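Local structure of adenylate cyclase-like protein (Chlamydia trachomatis, 3GQS) at residues Leu21-Val35 / Ile45-Asp57. The protein is of unknown function but probably a membrane component of type III secretion, this piece being its FHA domain, a fold that in relatives recognises phosphothreonine peptides. Numbering follows the deposited sequence.
Sequences LDSGKTYIVGSDPQV and ISRQHAKIIIGND. With PO4 (phosphate ion), chain C.
Strands 26-30 and 50-54 pair antiparallel in the FHA beta sandwich, and beyond one end of the pair Ser31 bonds to the 45-48 loop, which holds a phosphate ion. The hydrogen-bonded pairs Tyr27-Ile52 and Val29-Ala50 set the register, and at Val29 a classic beta bulge forms: Val29 O takes His49 N at 2.9 Å and, weakly, Ala50 N. Gly30 CA comes within 3.3 Å of Arg47 O, a CA-H...O contact. With OG between its backbone N and carbonyl carbon (chi1 52°), Ser31 donates to Ile45 O over 2.5 Å from above the carbonyl plane, while its N binds Ser46 O. Asp32 N reaches a lone pair of Arg47 O, in the carbonyl plane. The same loop presents Ser46 OG, 2.6 Å from phosphate O2, and Arg47, whose N and NH1 both grip O4; the anion lies at the guanidinium edge. This probably marks the phosphopeptide site, as in other FHA domains, although the ion is likely from the crystallisation liquor. At the other end Ile54 N donates to Lys25 O at 2.8 Å, and Ile54 CD1 lies against Leu21 CB and the Tyr27 ring. Leu21 CD2 sits over that ring's centre, 3.5 Å above its plane, and Tyr27 OH accepts from Asp22 N. Toward the sandwich interior, Val29 CG2 meets Ile52 CD1 at 4.0 Å; the other sheet face carries Ile28 alongside Lys51. His49 ND1 accepts from Ser46 N in the ring plane, while NE2 bonds Gly70 O, tying two loops together. Strands 38-39 and 60-64 flank the pair, and Leu92 and Phe97 of the opposing sheet pack against its buried face.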
loop_
_atom_site.group_PDB
_atom_site.type_symbol
_atom_site.label_atom_id
_atom_site.label_comp_id
_atom_site.label_asym_id
_atom_site.label_seq_id
_atom_site.Cartn_x
_atom_site.Cartn_y
_atom_site.Cartn_z
ATOM N N LEU A 21 -3.015 -1.024 -10.104
ATOM C CA LEU A 21 -1.805 -1.742 -9.741
ATOM C C LEU A 21 -1.772 -2.999 -10.648
ATOM O O LEU A 21 -2.640 -3.876 -10.577
ATOM C CB LEU A 21 -1.812 -2.121 -8.251
ATOM C CG LEU A 21 -1.849 -0.968 -7.224
ATOM C CD1 LEU A 21 -1.785 -1.524 -5.806
ATOM C CD2 LEU A 21 -0.772 0.030 -7.445
ATOM N N ASP A 22 -0.776 -3.041 -11.497
ATOM C CA ASP A 22 -0.708 -4.047 -12.636
ATOM C C ASP A 22 -0.324 -5.402 -12.117
ATOM O O ASP A 22 0.451 -5.512 -11.156
ATOM C CB ASP A 22 0.306 -3.601 -13.688
ATOM C CG ASP A 22 -0.187 -2.437 -14.552
ATOM O OD1 ASP A 22 -1.403 -2.318 -14.749
ATOM O OD2 ASP A 22 0.628 -1.638 -15.091
ATOM N N SER A 23 -0.821 -6.455 -12.757
ATOM C CA SER A 23 -0.471 -7.808 -12.331
ATOM C C SER A 23 0.999 -8.076 -12.700
ATOM O O SER A 23 1.488 -7.700 -13.789
ATOM C CB SER A 23 -1.431 -8.859 -12.918
ATOM O OG SER A 23 -1.007 -9.227 -14.193
ATOM N N GLY A 24 1.721 -8.712 -11.786
ATOM C CA GLY A 24 3.182 -8.928 -11.984
ATOM C C GLY A 24 4.048 -7.701 -11.668
ATOM O O GLY A 24 5.240 -7.666 -11.965
ATOM N N LYS A 25 3.469 -6.667 -11.060
ATOM C CA LYS A 25 4.288 -5.482 -10.740
ATOM C C LYS A 25 4.346 -5.227 -9.273
ATOM O O LYS A 25 3.506 -5.686 -8.515
ATOM C CB LYS A 25 3.826 -4.256 -11.525
ATOM C CG LYS A 25 3.860 -4.537 -13.049
ATOM C CD LYS A 25 4.448 -3.412 -13.867
ATOM C CE LYS A 25 4.643 -3.828 -15.338
ATOM N NZ LYS A 25 3.363 -3.613 -16.139
ATOM N N THR A 26 5.360 -4.468 -8.899
ATOM C CA THR A 26 5.669 -4.097 -7.522
ATOM C C THR A 26 5.612 -2.576 -7.420
ATOM O O THR A 26 6.137 -1.892 -8.276
ATOM C CB THR A 26 7.091 -4.524 -7.168
ATOM O OG1 THR A 26 7.234 -5.953 -7.378
ATOM C CG2 THR A 26 7.472 -4.140 -5.733
ATOM N N TYR A 27 5.011 -2.057 -6.346
ATOM C CA TYR A 27 4.858 -0.611 -6.182
ATOM C C TYR A 27 5.283 -0.192 -4.776
ATOM O O TYR A 27 4.901 -0.757 -3.806
ATOM C CB TYR A 27 3.391 -0.187 -6.393
ATOM C CG TYR A 27 2.851 -0.428 -7.790
ATOM C CD1 TYR A 27 2.697 0.601 -8.692
ATOM C CD2 TYR A 27 2.422 -1.681 -8.161
ATOM C CE1 TYR A 27 2.177 0.366 -9.947
ATOM C CE2 TYR A 27 1.931 -1.917 -9.426
ATOM C CZ TYR A 27 1.828 -0.915 -10.313
ATOM O OH TYR A 27 1.319 -1.205 -11.583
ATOM N N ILE A 28 6.077 0.822 -4.694
ATOM C CA ILE A 28 6.547 1.306 -3.412
ATOM C C ILE A 28 5.680 2.490 -3.014
ATOM O O ILE A 28 5.479 3.374 -3.800
ATOM C CB ILE A 28 7.986 1.754 -3.530
ATOM C CG1 ILE A 28 8.879 0.522 -3.908
ATOM C CG2 ILE A 28 8.467 2.404 -2.255
ATOM C CD1 ILE A 28 10.350 0.910 -4.293
ATOM N N VAL A 29 5.181 2.468 -1.802
ATOM C CA VAL A 29 4.342 3.568 -1.292
ATOM C C VAL A 29 5.219 4.357 -0.286
ATOM O O VAL A 29 5.757 3.795 0.609
ATOM C CB VAL A 29 3.036 3.055 -0.628
ATOM C CG1 VAL A 29 2.124 4.283 -0.051
ATOM C CG2 VAL A 29 2.246 2.192 -1.601
ATOM N N GLY A 30 5.379 5.640 -0.488
ATOM C CA GLY A 30 6.134 6.441 0.462
ATOM C C GLY A 30 5.910 7.922 0.263
ATOM O O GLY A 30 5.107 8.313 -0.569
ATOM N N SER A 31 6.660 8.725 1.016
ATOM C CA SER A 31 6.572 10.187 0.964
ATOM C C SER A 31 7.602 10.858 0.054
ATOM O O SER A 31 7.413 12.028 -0.288
ATOM C CB SER A 31 6.693 10.780 2.379
ATOM O OG SER A 31 7.850 10.312 3.087
ATOM N N ASP A 32 8.670 10.136 -0.326
ATOM C CA ASP A 32 9.735 10.676 -1.215
ATOM C C ASP A 32 9.538 10.238 -2.704
ATOM O O ASP A 32 9.659 9.058 -3.019
ATOM C CB ASP A 32 11.089 10.202 -0.701
ATOM C CG ASP A 32 12.275 10.745 -1.503
ATOM O OD1 ASP A 32 12.120 11.395 -2.562
ATOM O OD2 ASP A 32 13.408 10.513 -1.022
ATOM N N PRO A 33 9.253 11.193 -3.597
ATOM C CA PRO A 33 8.974 10.902 -4.942
ATOM C C PRO A 33 10.158 10.358 -5.738
ATOM O O PRO A 33 9.940 9.822 -6.810
ATOM C CB PRO A 33 8.582 12.275 -5.517
ATOM C CG PRO A 33 9.146 13.242 -4.644
ATOM C CD PRO A 33 9.107 12.640 -3.329
ATOM N N GLN A 34 11.369 10.530 -5.230
ATOM C CA GLN A 34 12.576 9.930 -5.848
ATOM C C GLN A 34 12.779 8.454 -5.524
ATOM O O GLN A 34 13.675 7.839 -6.099
ATOM C CB GLN A 34 13.843 10.705 -5.473
ATOM C CG GLN A 34 13.819 12.100 -6.018
ATOM C CD GLN A 34 15.030 12.940 -5.681
ATOM O OE1 GLN A 34 14.912 13.943 -4.963
ATOM N NE2 GLN A 34 16.190 12.575 -6.224
ATOM N N VAL A 35 11.998 7.902 -4.594
ATOM C CA VAL A 35 12.091 6.469 -4.257
ATOM C C VAL A 35 10.742 5.717 -4.285
ATOM O O VAL A 35 10.726 4.485 -4.410
ATOM C CB VAL A 35 12.805 6.219 -2.884
ATOM C CG1 VAL A 35 14.318 6.516 -2.991
ATOM C CG2 VAL A 35 12.200 7.071 -1.720
ATOM N N ILE A 45 4.584 9.181 7.005
ATOM C CA ILE A 45 4.934 8.169 5.997
ATOM C C ILE A 45 6.470 8.226 5.662
ATOM O O ILE A 45 7.048 9.241 5.240
ATOM C CB ILE A 45 4.018 8.293 4.738
ATOM C CG1 ILE A 45 2.534 8.093 5.145
ATOM C CG2 ILE A 45 4.330 7.228 3.675
ATOM C CD1 ILE A 45 1.493 8.409 4.023
ATOM N N SER A 46 7.119 7.098 5.852
ATOM C CA SER A 46 8.522 6.948 5.495
ATOM C C SER A 46 8.780 7.272 4.009
ATOM O O SER A 46 7.879 7.194 3.167
ATOM C CB SER A 46 9.000 5.558 5.882
ATOM O OG SER A 46 9.142 5.517 7.292
ATOM N N ARG A 47 10.003 7.686 3.717
ATOM C CA ARG A 47 10.399 8.050 2.357
ATOM C C ARG A 47 10.003 6.907 1.402
ATOM O O ARG A 47 9.399 7.106 0.357
ATOM C CB ARG A 47 11.882 8.304 2.284
ATOM C CG ARG A 47 12.311 9.565 2.982
ATOM C CD ARG A 47 13.825 9.678 3.161
ATOM N NE ARG A 47 14.182 10.843 3.967
ATOM C CZ ARG A 47 14.175 10.908 5.307
ATOM N NH1 ARG A 47 13.853 9.875 6.061
ATOM N NH2 ARG A 47 14.569 12.008 5.910
ATOM N N GLN A 48 10.304 5.714 1.848
ATOM C CA GLN A 48 9.726 4.494 1.279
ATOM C C GLN A 48 9.282 3.591 2.402
ATOM O O GLN A 48 10.026 3.205 3.260
ATOM C CB GLN A 48 10.715 3.791 0.310
ATOM C CG GLN A 48 12.001 3.236 0.966
ATOM C CD GLN A 48 12.973 2.710 -0.093
ATOM O OE1 GLN A 48 12.579 1.941 -0.996
ATOM N NE2 GLN A 48 14.228 3.132 -0.008
ATOM N N HIS A 49 8.012 3.258 2.381
ATOM C CA HIS A 49 7.372 2.762 3.552
ATOM C C HIS A 49 6.950 1.289 3.446
ATOM O O HIS A 49 7.155 0.490 4.358
ATOM C CB HIS A 49 6.140 3.637 3.787
ATOM C CG HIS A 49 5.509 3.429 5.132
ATOM N ND1 HIS A 49 5.426 4.430 6.074
ATOM C CD2 HIS A 49 4.935 2.334 5.681
ATOM C CE1 HIS A 49 4.861 3.937 7.165
ATOM N NE2 HIS A 49 4.542 2.666 6.949
ATOM N N ALA A 50 6.294 0.988 2.337
ATOM C CA ALA A 50 5.617 -0.282 2.113
ATOM C C ALA A 50 5.786 -0.605 0.646
ATOM O O ALA A 50 5.870 0.277 -0.176
ATOM C CB ALA A 50 4.104 -0.204 2.451
ATOM N N LYS A 51 5.782 -1.896 0.349
ATOM C CA LYS A 51 5.871 -2.362 -1.010
ATOM C C LYS A 51 4.730 -3.288 -1.288
ATOM O O LYS A 51 4.410 -4.103 -0.467
ATOM C CB LYS A 51 7.185 -3.091 -1.240
ATOM C CG LYS A 51 7.484 -3.162 -2.692
ATOM C CD LYS A 51 8.968 -2.865 -3.055
ATOM C CE LYS A 51 9.890 -3.865 -2.584
ATOM N NZ LYS A 51 11.326 -3.369 -2.801
ATOM N N ILE A 52 4.095 -3.118 -2.432
ATOM C CA ILE A 52 2.926 -3.915 -2.793
ATOM C C ILE A 52 3.265 -4.687 -4.050
ATOM O O ILE A 52 3.594 -4.125 -5.065
ATOM C CB ILE A 52 1.642 -3.025 -3.007
ATOM C CG1 ILE A 52 1.372 -2.209 -1.746
ATOM C CG2 ILE A 52 0.392 -3.878 -3.452
ATOM C CD1 ILE A 52 0.165 -1.205 -1.888
ATOM N N ILE A 53 3.231 -5.994 -3.933
ATOM C CA ILE A 53 3.627 -6.885 -5.007
ATOM C C ILE A 53 2.408 -7.590 -5.519
ATOM O O ILE A 53 1.757 -8.339 -4.805
ATOM C CB ILE A 53 4.658 -7.909 -4.509
ATOM C CG1 ILE A 53 5.977 -7.194 -4.183
ATOM C CG2 ILE A 53 4.905 -9.042 -5.563
ATOM C CD1 ILE A 53 6.657 -7.723 -2.945
ATOM N N ILE A 54 2.076 -7.344 -6.765
ATOM C CA ILE A 54 0.927 -8.027 -7.356
ATOM C C ILE A 54 1.486 -9.178 -8.147
ATOM O O ILE A 54 2.215 -8.989 -9.110
ATOM C CB ILE A 54 0.041 -7.121 -8.208
ATOM C CG1 ILE A 54 -0.662 -6.086 -7.283
ATOM C CG2 ILE A 54 -1.040 -7.939 -8.918
ATOM C CD1 ILE A 54 -0.055 -4.818 -7.336
ATOM N N GLY A 55 1.179 -10.378 -7.677
ATOM C CA GLY A 55 1.612 -11.589 -8.339
ATOM C C GLY A 55 0.816 -11.743 -9.611
ATOM O O GLY A 55 -0.162 -11.050 -9.843
ATOM N N ASN A 56 1.236 -12.666 -10.451
ATOM C CA ASN A 56 0.563 -12.845 -11.711
ATOM C C ASN A 56 -0.754 -13.604 -11.610
ATOM O O ASN A 56 -1.462 -13.718 -12.608
ATOM C CB ASN A 56 1.508 -13.488 -12.729
ATOM C CG ASN A 56 2.464 -12.468 -13.305
ATOM O OD1 ASN A 56 2.024 -11.375 -13.795
ATOM N ND2 ASN A 56 3.774 -12.760 -13.208
ATOM N N ASP A 57 -1.109 -14.068 -10.416
ATOM C CA ASP A 57 -2.310 -14.903 -10.264
ATOM C C ASP A 57 -3.378 -14.396 -9.282
ATOM O O ASP A 57 -3.946 -15.172 -8.522
ATOM C CB ASP A 57 -1.901 -16.348 -9.900
HETATM P P PO4 C . 12.279 6.942 7.031
HETATM O O1 PO4 C . 12.355 5.451 7.155
HETATM O O2 PO4 C . 10.983 7.296 7.811
HETATM O O3 PO4 C . 13.498 7.615 7.638
HETATM O O4 PO4 C . 12.224 7.550 5.662
#